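Local coordinates for protein aminopeptidase N (Francisella tularensis subsp. tularensis, PDB 5DLL) that probably releases N-terminal amino acids from peptides as a zinc-dependent metallopeptidase of family M1, contributing to the breakdown of intracellular peptides, at residues Val303-Gly308 with Glu341-Leu346; Glu332-Phe337 with Glu398-Ile403; His404-Glu409 with Asn441-Ser446; Lys449-Gln454 with Leu493-Lys498. All coordinates share one frame; numbering follows the deposited sequence.

Interaction 1: Val303-Gly308 with Glu341-Leu346; sequences VQSVVG and EFTSDL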
loop_
_atom_site.group_PDB
_atom_site.type_symbol
_atom_site.label_atom_id
_atom_site.label_comp_id
_atom_site.label_asym_id
_atom_site.label_seq_id
_atom_site.Cartn_x
_atom_site.Cartn_y
_atom_site.Cartn_z
ATOM N N VAL A 303 -3.246 7.875 -7.582
ATOM C CA VAL A 303 -3.653 9.165 -7.002
ATOM C C VAL A 303 -5.025 9.046 -6.349
ATOM O O VAL A 303 -5.246 9.552 -5.248
ATOM C CB VAL A 303 -3.703 10.286 -8.067
ATOM C CG1 VAL A 303 -4.449 11.512 -7.550
ATOM C CG2 VAL A 303 -2.298 10.675 -8.502
ATOM N N GLN A 304 -5.937 8.381 -7.051
ATOM C CA GLN A 304 -7.280 8.118 -6.550
ATOM C C GLN A 304 -7.243 7.285 -5.270
ATOM O O GLN A 304 -7.882 7.639 -4.282
ATOM C CB GLN A 304 -8.095 7.385 -7.624
ATOM C CG GLN A 304 -9.590 7.307 -7.346
ATOM C CD GLN A 304 -10.297 6.283 -8.217
ATOM O OE1 GLN A 304 -9.875 5.127 -8.314
ATOM N NE2 GLN A 304 -11.387 6.702 -8.845
ATOM N N SER A 305 -6.493 6.183 -5.313
ATOM C CA SER A 305 -6.338 5.249 -4.185
ATOM C C SER A 305 -5.725 5.904 -2.951
ATOM O O SER A 305 -6.157 5.662 -1.818
ATOM C CB SER A 305 -5.443 4.075 -4.607
ATOM O OG SER A 305 -5.123 3.249 -3.504
ATOM N N VAL A 306 -4.697 6.710 -3.196
ATOM C CA VAL A 306 -3.993 7.444 -2.150
ATOM C C VAL A 306 -4.943 8.416 -1.443
ATOM O O VAL A 306 -5.091 8.378 -0.218
ATOM C CB VAL A 306 -2.785 8.202 -2.753
ATOM C CG1 VAL A 306 -2.260 9.268 -1.805
ATOM C CG2 VAL A 306 -1.680 7.225 -3.134
ATOM N N VAL A 307 -5.586 9.277 -2.226
ATOM C CA VAL A 307 -6.530 10.253 -1.691
ATOM C C VAL A 307 -7.669 9.520 -0.986
ATOM O O VAL A 307 -8.073 9.894 0.118
ATOM C CB VAL A 307 -7.102 11.164 -2.806
ATOM C CG1 VAL A 307 -8.241 12.032 -2.279
ATOM C CG2 VAL A 307 -6.008 12.037 -3.410
ATOM N N GLY A 308 -8.183 8.479 -1.636
ATOM C CA GLY A 308 -9.229 7.651 -1.058
ATOM C C GLY A 308 -8.854 7.167 0.326
ATOM O O GLY A 308 -9.542 7.468 1.304
ATOM N N GLU A 341 -11.455 -1.786 -1.754
ATOM C CA GLU A 341 -12.859 -1.899 -2.183
ATOM C C GLU A 341 -13.319 -0.698 -3.000
ATOM O O GLU A 341 -14.122 -0.833 -3.921
ATOM C CB GLU A 341 -13.781 -2.040 -0.969
ATOM C CG GLU A 341 -13.727 -3.403 -0.305
ATOM C CD GLU A 341 -14.257 -4.500 -1.200
ATOM O OE1 GLU A 341 -15.296 -4.293 -1.865
ATOM O OE2 GLU A 341 -13.631 -5.576 -1.244
ATOM N N PHE A 342 -12.831 0.478 -2.625
ATOM C CA PHE A 342 -13.130 1.726 -3.324
ATOM C C PHE A 342 -12.583 1.660 -4.735
ATOM O O PHE A 342 -13.297 1.907 -5.707
ATOM C CB PHE A 342 -12.505 2.886 -2.545
ATOM C CG PHE A 342 -12.468 4.197 -3.285
ATOM C CD1 PHE A 342 -13.629 4.774 -3.771
ATOM C CD2 PHE A 342 -11.265 4.890 -3.428
ATOM C CE1 PHE A 342 -13.592 5.997 -4.425
ATOM C CE2 PHE A 342 -11.220 6.113 -4.077
ATOM C CZ PHE A 342 -12.387 6.668 -4.577
ATOM N N THR A 343 -11.308 1.305 -4.839
ATOM C CA THR A 343 -10.667 1.121 -6.133
ATOM C C THR A 343 -11.337 0.015 -6.969
ATOM O O THR A 343 -11.441 0.148 -8.186
ATOM C CB THR A 343 -9.162 0.860 -5.950
ATOM O OG1 THR A 343 -8.550 2.063 -5.479
ATOM C CG2 THR A 343 -8.490 0.455 -7.258
ATOM N N SER A 344 -11.804 -1.049 -6.317
ATOM C CA SER A 344 -12.458 -2.166 -7.007
ATOM C C SER A 344 -13.789 -1.773 -7.673
ATOM O O SER A 344 -14.049 -2.127 -8.835
ATOM C CB SER A 344 -12.686 -3.320 -6.028
ATOM O OG SER A 344 -11.464 -3.906 -5.637
ATOM N N ASP A 345 -14.623 -1.044 -6.935
ATOM C CA ASP A 345 -15.916 -0.578 -7.447
ATOM C C ASP A 345 -15.783 0.390 -8.628
ATOM O O ASP A 345 -16.441 0.209 -9.650
ATOM C CB ASP A 345 -16.725 0.089 -6.327
ATOM C CG ASP A 345 -17.136 -0.890 -5.227
ATOM O OD1 ASP A 345 -17.168 -2.118 -5.483
ATOM O OD2 ASP A 345 -17.435 -0.420 -4.104
ATOM N N LEU A 346 -14.928 1.399 -8.493
ATOM C CA LEU A 346 -14.784 2.448 -9.516
ATOM C C LEU A 346 -13.812 2.106 -10.659
ATOM O O LEU A 346 -13.660 2.898 -11.590
ATOM C CB LEU A 346 -14.367 3.776 -8.870
ATOM C CG LEU A 346 -15.450 4.580 -8.142
ATOM C CD1 LEU A 346 -15.958 3.864 -6.899
ATOM C CD2 LEU A 346 -14.902 5.950 -7.776
#

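Interaction 2: Glu332-Phe337 with Glu398-Ile403; sequences EGLTVF and EIIRMI. With ZN (zinc ion), chain B.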
loop_
_atom_site.group_PDB
_atom_site.type_symbol
_atom_site.label_atom_id
_atom_site.label_comp_id
_atom_site.label_asym_id
_atom_site.label_seq_id
_atom_site.Cartn_x
_atom_site.Cartn_y
_atom_site.Cartn_z
ATOM N N GLU A 332 -5.354 0.641 10.253
ATOM C CA GLU A 332 -4.965 0.662 8.852
ATOM C C GLU A 332 -5.618 -0.466 8.060
ATOM O O GLU A 332 -6.170 -0.210 6.995
ATOM C CB GLU A 332 -3.438 0.670 8.694
ATOM C CG GLU A 332 -2.793 2.021 9.018
ATOM C CD GLU A 332 -3.185 3.148 8.065
ATOM O OE1 GLU A 332 -2.779 4.279 8.388
ATOM O OE2 GLU A 332 -3.902 2.838 7.097
ATOM N N GLY A 333 -5.592 -1.692 8.580
ATOM C CA GLY A 333 -6.195 -2.837 7.877
ATOM C C GLY A 333 -7.628 -2.596 7.411
ATOM O O GLY A 333 -7.988 -2.910 6.272
ATOM N N LEU A 334 -8.445 -2.043 8.300
ATOM C CA LEU A 334 -9.820 -1.691 7.973
ATOM C C LEU A 334 -9.861 -0.628 6.878
ATOM O O LEU A 334 -10.636 -0.746 5.939
ATOM C CB LEU A 334 -10.555 -1.199 9.227
ATOM C CG LEU A 334 -12.023 -0.789 9.086
ATOM C CD1 LEU A 334 -12.853 -1.898 8.455
ATOM C CD2 LEU A 334 -12.600 -0.395 10.437
ATOM N N THR A 335 -9.014 0.391 6.995
ATOM C CA THR A 335 -8.945 1.476 6.015
ATOM C C THR A 335 -8.302 1.029 4.697
ATOM O O THR A 335 -8.582 1.604 3.645
ATOM C CB THR A 335 -8.147 2.679 6.571
ATOM O OG1 THR A 335 -8.566 2.971 7.910
ATOM C CG2 THR A 335 -8.352 3.909 5.704
ATOM N N VAL A 336 -7.426 0.027 4.762
ATOM C CA VAL A 336 -6.814 -0.570 3.571
ATOM C C VAL A 336 -7.862 -1.395 2.835
ATOM O O VAL A 336 -7.998 -1.302 1.609
ATOM C CB VAL A 336 -5.596 -1.459 3.926
ATOM C CG1 VAL A 336 -5.191 -2.341 2.752
ATOM C CG2 VAL A 336 -4.406 -0.605 4.358
ATOM N N PHE A 337 -8.600 -2.208 3.586
ATOM C CA PHE A 337 -9.706 -2.973 3.023
ATOM C C PHE A 337 -10.673 -2.041 2.302
ATOM O O PHE A 337 -11.129 -2.332 1.199
ATOM C CB PHE A 337 -10.438 -3.748 4.120
ATOM C CG PHE A 337 -11.736 -4.349 3.668
ATOM C CD1 PHE A 337 -11.750 -5.533 2.955
ATOM C CD2 PHE A 337 -12.943 -3.725 3.955
ATOM C CE1 PHE A 337 -12.944 -6.085 2.531
ATOM C CE2 PHE A 337 -14.143 -4.275 3.540
ATOM C CZ PHE A 337 -14.144 -5.457 2.827
ATOM N N GLU A 398 -6.946 -8.455 4.673
ATOM C CA GLU A 398 -7.431 -9.800 4.334
ATOM C C GLU A 398 -8.300 -10.376 5.441
ATOM O O GLU A 398 -9.295 -11.041 5.161
ATOM C CB GLU A 398 -6.268 -10.769 4.069
ATOM C CG GLU A 398 -5.489 -10.497 2.792
ATOM C CD GLU A 398 -6.312 -10.715 1.537
ATOM O OE1 GLU A 398 -6.763 -11.865 1.307
ATOM O OE2 GLU A 398 -6.501 -9.734 0.780
ATOM N N ILE A 399 -7.921 -10.125 6.692
ATOM C CA ILE A 399 -8.691 -10.616 7.838
ATOM C C ILE A 399 -10.048 -9.912 7.920
ATOM O O ILE A 399 -11.064 -10.541 8.233
ATOM C CB ILE A 399 -7.922 -10.440 9.168
ATOM C CG1 ILE A 399 -6.629 -11.267 9.163
ATOM C CG2 ILE A 399 -8.785 -10.843 10.357
ATOM C CD1 ILE A 399 -6.815 -12.763 9.029
ATOM N N ILE A 400 -10.058 -8.614 7.633
ATOM C CA ILE A 400 -11.298 -7.843 7.591
ATOM C C ILE A 400 -12.167 -8.280 6.411
ATOM O O ILE A 400 -13.393 -8.348 6.526
ATOM C CB ILE A 400 -10.988 -6.335 7.553
ATOM C CG1 ILE A 400 -10.563 -5.883 8.954
ATOM C CG2 ILE A 400 -12.191 -5.526 7.087
ATOM C CD1 ILE A 400 -9.442 -4.875 8.966
ATOM N N ARG A 401 -11.521 -8.587 5.291
ATOM C CA ARG A 401 -12.197 -9.123 4.114
ATOM C C ARG A 401 -12.815 -10.499 4.376
ATOM O O ARG A 401 -13.878 -10.814 3.849
ATOM C CB ARG A 401 -11.215 -9.202 2.942
ATOM C CG ARG A 401 -11.809 -9.757 1.660
ATOM C CD ARG A 401 -10.812 -9.688 0.516
ATOM N NE ARG A 401 -10.515 -8.310 0.138
ATOM C CZ ARG A 401 -11.320 -7.525 -0.573
ATOM N NH1 ARG A 401 -12.503 -7.959 -0.997
ATOM N NH2 ARG A 401 -10.946 -6.289 -0.858
ATOM N N MET A 402 -12.144 -11.313 5.183
ATOM C CA MET A 402 -12.663 -12.632 5.553
ATOM C C MET A 402 -13.957 -12.558 6.361
ATOM O O MET A 402 -14.766 -13.485 6.321
ATOM C CB MET A 402 -11.617 -13.429 6.338
ATOM C CG MET A 402 -10.753 -14.329 5.472
ATOM S SD MET A 402 -9.366 -15.030 6.381
ATOM C CE MET A 402 -10.221 -15.978 7.627
ATOM N N ILE A 403 -14.143 -11.466 7.100
ATOM C CA ILE A 403 -15.383 -11.236 7.842
ATOM C C ILE A 403 -16.478 -10.769 6.883
ATOM O O ILE A 403 -17.646 -11.126 7.043
ATOM C CB ILE A 403 -15.201 -10.198 8.970
ATOM C CG1 ILE A 403 -14.103 -10.640 9.947
ATOM C CG2 ILE A 403 -16.504 -10.015 9.732
ATOM C CD1 ILE A 403 -13.639 -9.553 10.895
HETATM ZN ZN ZN B . -3.389 4.682 6.527
#

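Interaction 3: His404-Glu409 with Asn441-Ser446; sequences HTLLGE and NNRDFS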
loop_
_atom_site.group_PDB
_atom_site.type_symbol
_atom_site.label_atom_id
_atom_site.label_comp_id
_atom_site.label_asym_id
_atom_site.label_seq_id
_atom_site.Cartn_x
_atom_site.Cartn_y
_atom_site.Cartn_z
ATOM N N HIS A 404 -16.097 -9.967 5.892
ATOM C CA HIS A 404 -17.001 -9.600 4.808
ATOM C C HIS A 404 -17.518 -10.851 4.090
ATOM O O HIS A 404 -18.706 -10.954 3.792
ATOM C CB HIS A 404 -16.297 -8.676 3.809
ATOM C CG HIS A 404 -17.201 -8.144 2.742
ATOM N ND1 HIS A 404 -17.564 -8.885 1.637
ATOM C CD2 HIS A 404 -17.821 -6.949 2.613
ATOM C CE1 HIS A 404 -18.368 -8.168 0.874
ATOM N NE2 HIS A 404 -18.538 -6.988 1.442
ATOM N N THR A 405 -16.616 -11.795 3.820
ATOM C CA THR A 405 -16.959 -13.059 3.158
ATOM C C THR A 405 -17.941 -13.890 3.994
ATOM O O THR A 405 -18.895 -14.456 3.458
ATOM C CB THR A 405 -15.688 -13.897 2.878
ATOM O OG1 THR A 405 -14.746 -13.108 2.142
ATOM C CG2 THR A 405 -16.008 -15.145 2.076
ATOM N N LEU A 406 -17.708 -13.945 5.304
ATOM C CA LEU A 406 -18.558 -14.713 6.215
ATOM C C LEU A 406 -19.955 -14.117 6.397
ATOM O O LEU A 406 -20.936 -14.858 6.469
ATOM C CB LEU A 406 -17.881 -14.864 7.581
ATOM C CG LEU A 406 -16.677 -15.812 7.618
ATOM C CD1 LEU A 406 -15.914 -15.663 8.926
ATOM C CD2 LEU A 406 -17.101 -17.260 7.410
ATOM N N LEU A 407 -20.047 -12.792 6.470
ATOM C CA LEU A 407 -21.323 -12.121 6.753
ATOM C C LEU A 407 -22.091 -11.671 5.512
ATOM O O LEU A 407 -23.310 -11.503 5.570
ATOM C CB LEU A 407 -21.091 -10.892 7.630
ATOM C CG LEU A 407 -20.517 -11.108 9.026
ATOM C CD1 LEU A 407 -20.205 -9.749 9.629
ATOM C CD2 LEU A 407 -21.475 -11.904 9.907
ATOM N N GLY A 408 -21.380 -11.449 4.407
ATOM C CA GLY A 408 -21.969 -10.815 3.231
ATOM C C GLY A 408 -22.068 -9.316 3.451
ATOM O O GLY A 408 -21.936 -8.839 4.582
ATOM N N GLU A 409 -22.308 -8.573 2.372
ATOM C CA GLU A 409 -22.279 -7.109 2.423
ATOM C C GLU A 409 -23.249 -6.547 3.460
ATOM O O GLU A 409 -22.866 -5.727 4.291
ATOM C CB GLU A 409 -22.580 -6.513 1.043
ATOM C CG GLU A 409 -22.700 -4.987 1.000
ATOM C CD GLU A 409 -21.379 -4.244 1.158
ATOM O OE1 GLU A 409 -20.301 -4.854 0.993
ATOM O OE2 GLU A 409 -21.422 -3.025 1.432
ATOM N N ASN A 441 -24.689 -9.337 13.867
ATOM C CA ASN A 441 -25.175 -10.434 13.034
ATOM C C ASN A 441 -25.456 -11.716 13.811
ATOM O O ASN A 441 -25.461 -12.804 13.237
ATOM C CB ASN A 441 -24.166 -10.699 11.920
ATOM C CG ASN A 441 -24.081 -9.548 10.950
ATOM O OD1 ASN A 441 -24.924 -9.417 10.066
ATOM N ND2 ASN A 441 -23.083 -8.688 11.125
ATOM N N ASN A 442 -25.701 -11.586 15.111
ATOM C CA ASN A 442 -26.159 -12.710 15.917
ATOM C C ASN A 442 -25.278 -13.941 15.685
ATOM O O ASN A 442 -25.763 -15.010 15.318
ATOM C CB ASN A 442 -27.630 -13.003 15.576
ATOM C CG ASN A 442 -28.334 -13.831 16.638
ATOM O OD1 ASN A 442 -27.840 -13.988 17.755
ATOM N ND2 ASN A 442 -29.509 -14.357 16.293
ATOM N N ARG A 443 -23.976 -13.773 15.899
ATOM C CA ARG A 443 -22.995 -14.796 15.545
ATOM C C ARG A 443 -21.823 -14.862 16.530
ATOM O O ARG A 443 -21.571 -13.910 17.276
ATOM C CB ARG A 443 -22.479 -14.510 14.140
ATOM C CG ARG A 443 -21.937 -15.720 13.417
ATOM C CD ARG A 443 -21.991 -15.489 11.926
ATOM N NE ARG A 443 -21.349 -16.567 11.190
ATOM C CZ ARG A 443 -21.269 -16.622 9.865
ATOM N NH1 ARG A 443 -21.797 -15.654 9.115
ATOM N NH2 ARG A 443 -20.656 -17.649 9.286
ATOM N N ASP A 444 -21.120 -15.995 16.523
ATOM C CA ASP A 444 -19.994 -16.237 17.428
ATOM C C ASP A 444 -18.675 -16.315 16.650
ATOM O O ASP A 444 -18.430 -17.289 15.929
ATOM C CB ASP A 444 -20.218 -17.534 18.218
ATOM C CG ASP A 444 -19.231 -17.702 19.365
ATOM O OD1 ASP A 444 -19.028 -16.736 20.131
ATOM O OD2 ASP A 444 -18.664 -18.806 19.508
ATOM N N PHE A 445 -17.839 -15.285 16.810
ATOM C CA PHE A 445 -16.514 -15.226 16.184
ATOM C C PHE A 445 -15.389 -15.350 17.221
ATOM O O PHE A 445 -14.411 -14.608 17.171
ATOM C CB PHE A 445 -16.340 -13.909 15.410
ATOM C CG PHE A 445 -17.189 -13.797 14.171
ATOM C CD1 PHE A 445 -17.167 -14.789 13.200
ATOM C CD2 PHE A 445 -17.974 -12.672 13.955
ATOM C CE1 PHE A 445 -17.938 -14.673 12.053
ATOM C CE2 PHE A 445 -18.743 -12.548 12.811
ATOM C CZ PHE A 445 -18.726 -13.550 11.858
ATOM N N SER A 446 -15.520 -16.286 18.155
ATOM C CA SER A 446 -14.483 -16.500 19.168
ATOM C C SER A 446 -13.250 -17.170 18.566
ATOM O O SER A 446 -12.122 -16.789 18.878
ATOM C CB SER A 446 -15.018 -17.329 20.341
ATOM O OG SER A 446 -15.795 -16.525 21.211
#

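Interaction 4: Lys449-Gln454 with Leu493-Lys498; sequences KRWYAQ and LHIPVK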
loop_
_atom_site.group_PDB
_atom_site.type_symbol
_atom_site.label_atom_id
_atom_site.label_comp_id
_atom_site.label_asym_id
_atom_site.label_seq_id
_atom_site.Cartn_x
_atom_site.Cartn_y
_atom_site.Cartn_z
ATOM N N LYS A 449 -11.089 -14.877 16.226
ATOM C CA LYS A 449 -10.152 -13.973 16.919
ATOM C C LYS A 449 -8.711 -14.488 16.957
ATOM O O LYS A 449 -7.764 -13.701 17.041
ATOM C CB LYS A 449 -10.637 -13.683 18.344
ATOM C CG LYS A 449 -11.779 -12.686 18.388
ATOM C CD LYS A 449 -12.412 -12.593 19.763
ATOM C CE LYS A 449 -13.581 -11.625 19.748
ATOM N NZ LYS A 449 -14.314 -11.617 21.039
ATOM N N ARG A 450 -8.561 -15.810 16.890
ATOM C CA ARG A 450 -7.256 -16.474 16.835
ATOM C C ARG A 450 -6.384 -16.044 15.632
ATOM O O ARG A 450 -5.167 -16.237 15.656
ATOM C CB ARG A 450 -7.473 -17.998 16.845
ATOM C CG ARG A 450 -6.224 -18.868 16.875
ATOM C CD ARG A 450 -5.303 -18.546 18.040
ATOM N NE ARG A 450 -4.074 -19.338 17.986
ATOM C CZ ARG A 450 -2.970 -19.073 18.681
ATOM N NH1 ARG A 450 -2.918 -18.026 19.502
ATOM N NH2 ARG A 450 -1.906 -19.862 18.552
ATOM N N TRP A 451 -6.998 -15.468 14.593
ATOM C CA TRP A 451 -6.255 -14.880 13.461
ATOM C C TRP A 451 -5.323 -13.728 13.872
ATOM O O TRP A 451 -4.262 -13.531 13.270
ATOM C CB TRP A 451 -7.218 -14.366 12.379
ATOM C CG TRP A 451 -7.716 -15.416 11.428
ATOM C CD1 TRP A 451 -8.953 -15.993 11.414
ATOM C CD2 TRP A 451 -6.990 -15.998 10.336
ATOM N NE1 TRP A 451 -9.040 -16.904 10.390
ATOM C CE2 TRP A 451 -7.849 -16.928 9.713
ATOM C CE3 TRP A 451 -5.693 -15.831 9.831
ATOM C CZ2 TRP A 451 -7.454 -17.689 8.606
ATOM C CZ3 TRP A 451 -5.303 -16.586 8.728
ATOM C CH2 TRP A 451 -6.182 -17.503 8.129
ATOM N N TYR A 452 -5.731 -12.965 14.882
ATOM C CA TYR A 452 -4.933 -11.837 15.372
ATOM C C TYR A 452 -3.684 -12.270 16.139
ATOM O O TYR A 452 -2.658 -11.585 16.090
ATOM C CB TYR A 452 -5.800 -10.898 16.221
ATOM C CG TYR A 452 -6.766 -10.115 15.369
ATOM C CD1 TYR A 452 -6.391 -8.901 14.801
ATOM C CD2 TYR A 452 -8.035 -10.607 15.086
ATOM C CE1 TYR A 452 -7.259 -8.186 13.993
ATOM C CE2 TYR A 452 -8.912 -9.898 14.279
ATOM C CZ TYR A 452 -8.519 -8.688 13.735
ATOM O OH TYR A 452 -9.378 -7.972 12.934
ATOM N N ALA A 453 -3.772 -13.409 16.824
ATOM C CA ALA A 453 -2.675 -13.921 17.651
ATOM C C ALA A 453 -1.698 -14.820 16.885
ATOM O O ALA A 453 -0.498 -14.810 17.167
ATOM C CB ALA A 453 -3.235 -14.664 18.857
ATOM N N GLN A 454 -2.201 -15.588 15.921
ATOM C CA GLN A 454 -1.389 -16.617 15.258
ATOM C C GLN A 454 -0.547 -16.108 14.085
ATOM O O GLN A 454 -1.043 -15.416 13.194
ATOM C CB GLN A 454 -2.268 -17.776 14.784
ATOM C CG GLN A 454 -1.475 -18.912 14.148
ATOM C CD GLN A 454 -2.121 -20.269 14.350
ATOM O OE1 GLN A 454 -2.175 -20.779 15.470
ATOM N NE2 GLN A 454 -2.610 -20.864 13.265
ATOM N N LEU A 493 -7.628 -22.550 12.774
ATOM C CA LEU A 493 -8.292 -21.266 12.555
ATOM C C LEU A 493 -9.688 -21.413 11.939
ATOM O O LEU A 493 -10.105 -22.504 11.551
ATOM C CB LEU A 493 -7.434 -20.393 11.637
ATOM C CG LEU A 493 -6.006 -20.126 12.113
ATOM C CD1 LEU A 493 -5.138 -19.633 10.967
ATOM C CD2 LEU A 493 -6.015 -19.129 13.260
ATOM N N HIS A 494 -10.393 -20.288 11.859
ATOM C CA HIS A 494 -11.678 -20.192 11.182
ATOM C C HIS A 494 -11.415 -19.783 9.727
ATOM O O HIS A 494 -11.099 -18.621 9.454
ATOM C CB HIS A 494 -12.532 -19.135 11.891
ATOM C CG HIS A 494 -13.984 -19.166 11.524
ATOM N ND1 HIS A 494 -14.968 -18.697 12.368
ATOM C CD2 HIS A 494 -14.621 -19.609 10.415
ATOM C CE1 HIS A 494 -16.148 -18.844 11.792
ATOM N NE2 HIS A 494 -15.964 -19.398 10.608
ATOM N N ILE A 495 -11.529 -20.739 8.801
ATOM C CA ILE A 495 -11.254 -20.488 7.377
ATOM C C ILE A 495 -12.561 -20.478 6.578
ATOM O O ILE A 495 -13.285 -21.474 6.579
ATOM C CB ILE A 495 -10.339 -21.567 6.730
ATOM C CG1 ILE A 495 -9.266 -22.091 7.695
ATOM C CG2 ILE A 495 -9.699 -21.029 5.455
ATOM C CD1 ILE A 495 -8.236 -21.072 8.122
ATOM N N PRO A 496 -12.869 -19.358 5.896
ATOM C CA PRO A 496 -13.972 -19.338 4.943
ATOM C C PRO A 496 -13.510 -19.781 3.557
ATOM O O PRO A 496 -12.535 -19.239 3.028
ATOM C CB PRO A 496 -14.393 -17.869 4.925
ATOM C CG PRO A 496 -13.148 -17.120 5.235
ATOM C CD PRO A 496 -12.274 -18.022 6.068
ATOM N N VAL A 497 -14.210 -20.765 2.991
ATOM C CA VAL A 497 -13.898 -21.291 1.665
ATOM C C VAL A 497 -15.040 -20.978 0.703
ATOM O O VAL A 497 -16.041 -21.694 0.660
ATOM C CB VAL A 497 -13.676 -22.815 1.701
ATOM C CG1 VAL A 497 -12.967 -23.273 0.433
ATOM C CG2 VAL A 497 -12.881 -23.211 2.936
ATOM N N LYS A 498 -14.882 -19.898 -0.059
ATOM C CA LYS A 498 -15.859 -19.511 -1.074
ATOM C C LYS A 498 -15.673 -20.415 -2.283
ATOM O O LYS A 498 -14.575 -20.496 -2.841
ATOM C CB LYS A 498 -15.683 -18.043 -1.467
ATOM C CG LYS A 498 -16.813 -17.501 -2.322
ATOM C CD LYS A 498 -16.584 -16.052 -2.710
ATOM C CE LYS A 498 -17.574 -15.623 -3.783
ATOM N NZ LYS A 498 -17.344 -14.224 -4.232
#

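Interaction 1: Val303-Gly308 with Glu341-Leu346
Phe342 reaches from helix 328-346 to Gln304 and Gly308 on helix 297-312, and so joins the two helices that build an M1 zinc site: one carries His309 and His313 of the HExxH pattern, the other the third ligand, Glu332. Segments 303-308 and 341-346 run obliquely in broadly opposite senses, 138° between their directions, their axes 9.9 Å apart at closest approach. With CG of Phe342 opposite its backbone N (chi1 167°), the ring extends toward helix 297-312 and CE2 leads. The backbone oxygen of Gln304 lies at the ring edge, in plane, 3.7 Å from Phe342 CE2, while CA of Gly308, a residue with no side chain to intervene, comes within 3.9 Å of the same carbon. Gln304, extended beyond CG, crosses the Phe342 side chain obliquely, with CG 3.8 Å from Phe342 CE2 and its amide turned about 50° from the ring plane. Farther out, Gln304 OE1 accepts a hydrogen bond from Asn347 ND2, which helps fix the amide's rotation. Trp248 and Phe312 also meet the Phe342 ring, so the contact is part of a buried aromatic cluster. Beside it, Thr343 turns OG1 toward Ser305 CB, 3.8 Å away, without a hydrogen bond between the side chains. At the far end, Gln304 NE2 rests 3.8 Å from Leu346 CD2.

Interaction 2: Glu332-Phe337 with Glu398-Ile403
The ring of Phe337 takes the CG2 methyl of Ile400 over one face, a CH-pi contact 4.0 Å from the ring centroid and displaced toward the rim. Phe337 CE1 in turn sits over the centre of one face of the Arg401 guanidinium, 3.8 Å above its plane; the two flat groups are tilted by 55°, so this is an oblique meeting and not a parallel stack. Arg401 gets there by folding back at chi3 (-67°), which brings its head beside the ring while NH1 forms a salt bridge with Glu341. The other branch of Ile400 lies against the Gly333-Leu334 backbone, and its CD1 also meets Leu334 CB at 3.8 Å. On the far side of helix 328-346, Glu332 turns away and binds zinc through both carboxylate oxygens, OE1 and OE2 each 2.0 Å from the metal, with His309 and His313 completing the protein ligands. Segments 332-337 and 398-403, on helices 328-346 and 390-423, cross at 66°, with Phe433 of helix 430-439 touching both Leu334 and Ile400.

Interaction 3: His404-Glu409 with Asn441-Ser446
The backbone oxygen of Leu406 accepts a hydrogen bond from Arg443 NH1 at 2.9 Å, the donor well above the carbonyl plane and the N-H...O angle a moderately bent 145°. Arg443 is extended from CG to NE, and its NH2 pairs with Glu515, so one guanidinium serves both helix 390-423 of the M1 peptidase domain and strand 508-516. Segment 441-446 belongs to the loop between helices 430-439 and 450-453. Leucine side chains pack beside this bond against aromatic and polar groups. Leu407 sets CD2 at the edge of the Phe445 ring, 3.8 Å from CZ, and Leu406 CD1 lies 3.9 Å from Phe445 CE1. Leu407 CD1 also comes 3.4 Å from Asn441 ND2. That nitrogen is held by the carbonyl oxygens of Gly411 and Met437, so the amide bridges helices 390-423 and 430-439. Asn442 ends helix 430-439 in a Schellman motif. The chemistry is mixed: Leu406, Leu407 and Phe445 form the apolar part, loop N-H groups satisfy backbone carbonyls, and the Arg443 charge is probably balanced by Glu515.

Interaction 4: Lys449-Gln454 with Leu493-Lys498
Trp451 lays its six-membered ring under the CD1 methyl of Leu493, a CH-pi contact 3.7 Å from the ring centroid and only 9° off the ring normal. The indole edge is used as well: NE1 donates to the His494 oxygen at 2.8 Å, nearly straight at 167°, with the acceptor in the indole plane though the donor is tilted above the carbonyl plane. That bond limits the rotation of the ring and so holds its face against Leu493. Ile495 CD1 adds a further touch at Trp451 CZ2 (3.5 Å). Leu493 also meets Arg450, whose CG lies 3.6 Å from CD2, and Gln454, whose NE2 lies 3.6 Å from CD1; Gln454 OE1 accepts from the backbone N of Gln491. The contact joins the M1 peptidase domain to the Ig-like domain. The short, weakly bonded helix 450-453 packs on the residues leading into strand 495-502 and on its first residue, Ile495; the strand pairs with strand 508-516, while Ile399 and Met402 of helix 390-423 also pack on the indole.

How the interactions relate
From the N terminus, interaction 1 closes a loop between helix 297-312 and helix 328-346. Interaction 2 starts inside that loop, on the same second helix, and closes only at helix 390-423, so the two cross; the Glu341-Arg401 salt bridge joins them directly. Interaction 3 opens on helix 390-423 just where interaction 2 ends and closes on the loop after helix 430-439, with Phe337 packing on His404 between them. Interaction 4 follows in series, closing a loop that contains strands 459-467 and 472-480 and setting the Ig-like domain against helix 390-423: Pro496 touches both Met402 and Leu406. No contact nests within another. Together they run from the zinc helices outward to the interdomain boundary.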